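Sensor protein (Geobacter sulfurreducens, PDB 3H7M) probably acts, as a whole protein, as a membrane-bound histidine kinase phosphorylating a protein histidine with ATP, here represented by its solute-binding-protein-like sensor domain. Local coordinates at residues 96-109 with 154-166. Sequence-based numbering, arbitrary orientation.
Sequences VYHAIFARRDSPPA and LAAGGCDYAVVAM
L154 O is gripped twice, by R103 NH1 at 3.0 Å, in the carbonyl plane on a lone pair, and by G157 N of the Schellman turn that ends helix 147-155. The same R103 NH1 also reaches C159 O at 3.0 Å, nearly straight off that carbonyl, so one nitrogen ties the helix end to the loop before strand 161-165. Both acceptors lie at the guanidinium edge, in its plane; G157 CA sits over one face, and the R103 side chain reaches them through a bend at chi3 (-60°). A leucine in place of R103 would probably leave C159 O without this donor and the helix-end turn less firmly tied to strand 87-103. A water joins R103 N, S106 OG and D160 O. Farther along, F101 and A162 exchange backbone bonds, F101 N to A162 O being the shortest at 2.8 Å, and A99 pairs likewise with V164. On the side of the sheet that carries A99 and F101, F101 CE2 meets V164 CG2 at 3.3 Å, the side chains crossing at about a right angle, while A99 CB touches M166 SD. On the other side I100 CG2 packs on Y161 CD1 at 3.9 Å. M166 N, opening the next helix, bonds Y97 O. This is antiparallel pairing of the long strand 87-103 with strand 161-165 in one lobe of a two-lobed, periplasmic-binding-protein-like sensor domain.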
loop_
_atom_site.group_PDB
_atom_site.type_symbol
_atom_site.label_atom_id
_atom_site.label_comp_id
_atom_site.label_asym_id
_atom_site.label_seq_id
_atom_site.Cartn_x
_atom_site.Cartn_y
_atom_site.Cartn_z
ATOM N N VAL A 96 -5.467 3.540 -4.959
ATOM C CA VAL A 96 -4.048 3.714 -5.226
ATOM C C VAL A 96 -3.673 3.586 -6.705
ATOM O O VAL A 96 -3.747 2.506 -7.283
ATOM C CB VAL A 96 -3.233 2.664 -4.457
ATOM C CG1 VAL A 96 -1.743 2.856 -4.719
ATOM C CG2 VAL A 96 -3.529 2.773 -2.992
ATOM N N TYR A 97 -3.271 4.687 -7.317
ATOM C CA TYR A 97 -2.849 4.671 -8.714
ATOM C C TYR A 97 -1.374 4.331 -8.761
ATOM O O TYR A 97 -0.666 4.485 -7.773
ATOM C CB TYR A 97 -3.013 6.038 -9.340
ATOM C CG TYR A 97 -4.400 6.362 -9.795
ATOM C CD1 TYR A 97 -4.903 5.841 -10.988
ATOM C CD2 TYR A 97 -5.195 7.247 -9.073
ATOM C CE1 TYR A 97 -6.166 6.206 -11.458
ATOM C CE2 TYR A 97 -6.458 7.615 -9.530
ATOM C CZ TYR A 97 -6.934 7.096 -10.722
ATOM O OH TYR A 97 -8.168 7.487 -11.180
ATOM N N HIS A 98 -0.910 3.849 -9.906
ATOM C CA HIS A 98 0.507 3.553 -10.057
ATOM C C HIS A 98 1.093 4.528 -11.048
ATOM O O HIS A 98 0.395 5.338 -11.657
ATOM C CB HIS A 98 0.757 2.153 -10.579
ATOM C CG HIS A 98 0.610 1.089 -9.549
ATOM N ND1 HIS A 98 -0.617 0.616 -9.144
ATOM C CD2 HIS A 98 1.537 0.405 -8.840
ATOM C CE1 HIS A 98 -0.440 -0.320 -8.227
ATOM N NE2 HIS A 98 0.858 -0.467 -8.025
ATOM N N ALA A 99 2.396 4.448 -11.216
ATOM C CA ALA A 99 3.025 5.342 -12.152
ATOM C C ALA A 99 4.358 4.781 -12.558
ATOM O O ALA A 99 4.923 3.925 -11.873
ATOM C CB ALA A 99 3.202 6.700 -11.521
ATOM N N ILE A 100 4.822 5.218 -13.717
ATOM C CA ILE A 100 6.129 4.812 -14.175
ATOM C C ILE A 100 7.040 6.004 -13.867
ATOM O O ILE A 100 6.751 7.159 -14.209
ATOM C CB ILE A 100 6.157 4.519 -15.674
ATOM C CG1 ILE A 100 5.334 3.262 -15.974
ATOM C CG2 ILE A 100 7.606 4.334 -16.126
ATOM C CD1 ILE A 100 5.121 3.037 -17.468
ATOM N N PHE A 101 8.129 5.689 -13.200
ATOM C CA PHE A 101 9.136 6.648 -12.781
ATOM C C PHE A 101 10.417 6.429 -13.599
ATOM O O PHE A 101 10.754 5.288 -13.959
ATOM C CB PHE A 101 9.442 6.430 -11.287
ATOM C CG PHE A 101 8.328 6.861 -10.370
ATOM C CD1 PHE A 101 8.238 8.186 -9.939
ATOM C CD2 PHE A 101 7.360 5.951 -9.948
ATOM C CE1 PHE A 101 7.209 8.596 -9.107
ATOM C CE2 PHE A 101 6.327 6.361 -9.113
ATOM C CZ PHE A 101 6.254 7.687 -8.692
ATOM N N ALA A 102 11.130 7.521 -13.858
ATOM C CA ALA A 102 12.383 7.479 -14.607
ATOM C C ALA A 102 13.272 8.656 -14.218
ATOM O O ALA A 102 12.779 9.648 -13.681
ATOM C CB ALA A 102 12.091 7.553 -16.102
ATOM N N ARG A 103 14.571 8.555 -14.512
ATOM C CA ARG A 103 15.485 9.661 -14.248
ATOM C C ARG A 103 15.115 10.680 -15.309
ATOM O O ARG A 103 14.681 10.291 -16.391
ATOM C CB ARG A 103 16.938 9.221 -14.381
ATOM C CG ARG A 103 17.333 8.164 -13.362
ATOM C CD ARG A 103 18.806 7.787 -13.458
ATOM N NE ARG A 103 19.124 7.264 -14.779
ATOM C CZ ARG A 103 18.912 6.010 -15.169
ATOM N NH1 ARG A 103 18.386 5.115 -14.336
ATOM N NH2 ARG A 103 19.225 5.658 -16.407
ATOM N N ARG A 104 15.235 11.970 -14.980
ATOM C CA ARG A 104 14.887 13.071 -15.889
ATOM C C ARG A 104 15.513 12.996 -17.266
ATOM O O ARG A 104 14.847 13.215 -18.278
ATOM C CB ARG A 104 15.274 14.413 -15.284
ATOM C CG ARG A 104 14.324 14.896 -14.251
ATOM C CD ARG A 104 14.700 16.269 -13.738
ATOM N NE ARG A 104 13.751 16.674 -12.711
ATOM C CZ ARG A 104 13.535 15.980 -11.598
ATOM N NH1 ARG A 104 14.209 14.858 -11.380
ATOM N NH2 ARG A 104 12.634 16.391 -10.711
ATOM N N ASP A 105 16.806 12.723 -17.297
ATOM C CA ASP A 105 17.511 12.620 -18.557
ATOM C C ASP A 105 16.816 11.550 -19.405
ATOM O O ASP A 105 16.289 11.844 -20.478
ATOM C CB ASP A 105 18.980 12.255 -18.299
ATOM C CG ASP A 105 19.160 11.351 -17.082
ATOM O OD1 ASP A 105 18.811 11.790 -15.961
ATOM O OD2 ASP A 105 19.650 10.206 -17.239
ATOM N N SER A 106 16.789 10.327 -18.877
ATOM C CA SER A 106 16.193 9.167 -19.525
ATOM C C SER A 106 15.023 9.391 -20.469
ATOM O O SER A 106 14.282 10.373 -20.356
ATOM C CB SER A 106 15.802 8.144 -18.474
ATOM O OG SER A 106 16.964 7.558 -17.913
ATOM N N PRO A 107 14.851 8.459 -21.426
ATOM C CA PRO A 107 13.798 8.453 -22.450
ATOM C C PRO A 107 12.447 8.234 -21.783
ATOM O O PRO A 107 12.246 7.233 -21.100
ATOM C CB PRO A 107 14.169 7.258 -23.335
ATOM C CG PRO A 107 15.614 6.960 -22.990
ATOM C CD PRO A 107 15.680 7.245 -21.531
ATOM N N PRO A 108 11.501 9.159 -21.976
ATOM C CA PRO A 108 10.200 8.962 -21.338
ATOM C C PRO A 108 9.436 7.785 -21.943
ATOM O O PRO A 108 9.709 7.354 -23.066
ATOM C CB PRO A 108 9.500 10.294 -21.574
ATOM C CG PRO A 108 10.010 10.680 -22.923
ATOM C CD PRO A 108 11.497 10.362 -22.826
ATOM N N ALA A 109 8.492 7.261 -21.175
ATOM C CA ALA A 109 7.660 6.153 -21.604
ATOM C C ALA A 109 6.237 6.643 -21.392
ATOM O O ALA A 109 5.957 7.283 -20.380
ATOM C CB ALA A 109 7.933 4.949 -20.749
ATOM N N LEU A 154 16.623 2.995 -9.332
ATOM C CA LEU A 154 16.427 3.811 -10.505
ATOM C C LEU A 154 17.292 5.076 -10.402
ATOM O O LEU A 154 17.967 5.476 -11.353
ATOM C CB LEU A 154 14.977 4.218 -10.582
ATOM C CG LEU A 154 14.584 5.094 -11.759
ATOM C CD1 LEU A 154 14.698 4.285 -13.077
ATOM C CD2 LEU A 154 13.148 5.575 -11.534
ATOM N N ALA A 155 17.243 5.705 -9.230
ATOM C CA ALA A 155 17.960 6.935 -8.974
ATOM C C ALA A 155 19.451 6.721 -9.159
ATOM O O ALA A 155 20.160 7.593 -9.679
ATOM C CB ALA A 155 17.673 7.411 -7.575
ATOM N N ALA A 156 19.900 5.542 -8.747
ATOM C CA ALA A 156 21.291 5.145 -8.830
ATOM C C ALA A 156 21.721 4.635 -10.199
ATOM O O ALA A 156 22.819 4.088 -10.334
ATOM C CB ALA A 156 21.570 4.072 -7.788
ATOM N N GLY A 157 20.869 4.799 -11.204
ATOM C CA GLY A 157 21.193 4.310 -12.536
ATOM C C GLY A 157 21.365 2.797 -12.555
ATOM O O GLY A 157 22.041 2.262 -13.423
ATOM N N GLY A 158 20.749 2.121 -11.586
ATOM C CA GLY A 158 20.818 0.673 -11.463
ATOM C C GLY A 158 19.752 -0.126 -12.218
ATOM O O GLY A 158 19.754 -1.354 -12.154
ATOM N N CYS A 159 18.844 0.559 -12.916
ATOM C CA CYS A 159 17.792 -0.080 -13.705
ATOM C C CYS A 159 17.278 1.015 -14.629
ATOM O O CYS A 159 17.723 2.158 -14.509
ATOM C CB CYS A 159 16.675 -0.646 -12.808
ATOM S SG CYS A 159 15.835 0.506 -11.670
ATOM N N ASP A 160 16.361 0.701 -15.544
ATOM C CA ASP A 160 15.896 1.730 -16.472
ATOM C C ASP A 160 14.643 2.473 -16.096
ATOM O O ASP A 160 14.477 3.640 -16.448
ATOM C CB ASP A 160 15.698 1.152 -17.886
ATOM C CG ASP A 160 16.955 0.501 -18.436
ATOM O OD1 ASP A 160 18.044 1.122 -18.356
ATOM O OD2 ASP A 160 16.846 -0.632 -18.952
ATOM N N TYR A 161 13.733 1.784 -15.429
ATOM C CA TYR A 161 12.476 2.398 -15.021
ATOM C C TYR A 161 12.067 1.709 -13.770
ATOM O O TYR A 161 12.649 0.676 -13.396
ATOM C CB TYR A 161 11.379 2.173 -16.053
ATOM C CG TYR A 161 11.607 2.903 -17.341
ATOM C CD1 TYR A 161 11.220 4.231 -17.480
ATOM C CD2 TYR A 161 12.263 2.280 -18.412
ATOM C CE1 TYR A 161 11.479 4.934 -18.653
ATOM C CE2 TYR A 161 12.533 2.975 -19.595
ATOM C CZ TYR A 161 12.137 4.299 -19.708
ATOM O OH TYR A 161 12.382 4.991 -20.867
ATOM N N ALA A 162 11.088 2.300 -13.106
ATOM C CA ALA A 162 10.532 1.699 -11.904
ATOM C C ALA A 162 9.055 2.001 -11.956
ATOM O O ALA A 162 8.645 3.053 -12.457
ATOM C CB ALA A 162 11.152 2.295 -10.650
ATOM N N VAL A 163 8.259 1.057 -11.469
ATOM C CA VAL A 163 6.807 1.205 -11.424
ATOM C C VAL A 163 6.378 1.011 -9.971
ATOM O O VAL A 163 6.569 -0.061 -9.396
ATOM C CB VAL A 163 6.109 0.151 -12.326
ATOM C CG1 VAL A 163 4.627 0.058 -11.971
ATOM C CG2 VAL A 163 6.280 0.532 -13.810
ATOM N N VAL A 164 5.834 2.058 -9.361
ATOM C CA VAL A 164 5.404 1.950 -7.970
ATOM C C VAL A 164 4.217 2.846 -7.789
ATOM O O VAL A 164 3.884 3.625 -8.690
ATOM C CB VAL A 164 6.503 2.372 -6.970
ATOM C CG1 VAL A 164 7.764 1.590 -7.209
ATOM C CG2 VAL A 164 6.772 3.848 -7.094
ATOM N N ALA A 165 3.570 2.731 -6.633
ATOM C CA ALA A 165 2.398 3.541 -6.379
ATOM C C ALA A 165 2.815 4.994 -6.409
ATOM O O ALA A 165 3.796 5.409 -5.788
ATOM C CB ALA A 165 1.786 3.187 -5.039
ATOM N N MET A 166 2.055 5.755 -7.167
ATOM C CA MET A 166 2.288 7.159 -7.337
ATOM C C MET A 166 2.566 7.967 -6.060
ATOM O O MET A 166 3.645 8.562 -5.890
ATOM C CB MET A 166 1.086 7.748 -8.054
ATOM C CG MET A 166 1.112 9.232 -8.148
ATOM S SD MET A 166 2.117 9.728 -9.523
ATOM C CE MET A 166 0.818 9.767 -10.795
HETATM O O HOH W 1 15.595 6.217 -16.012
#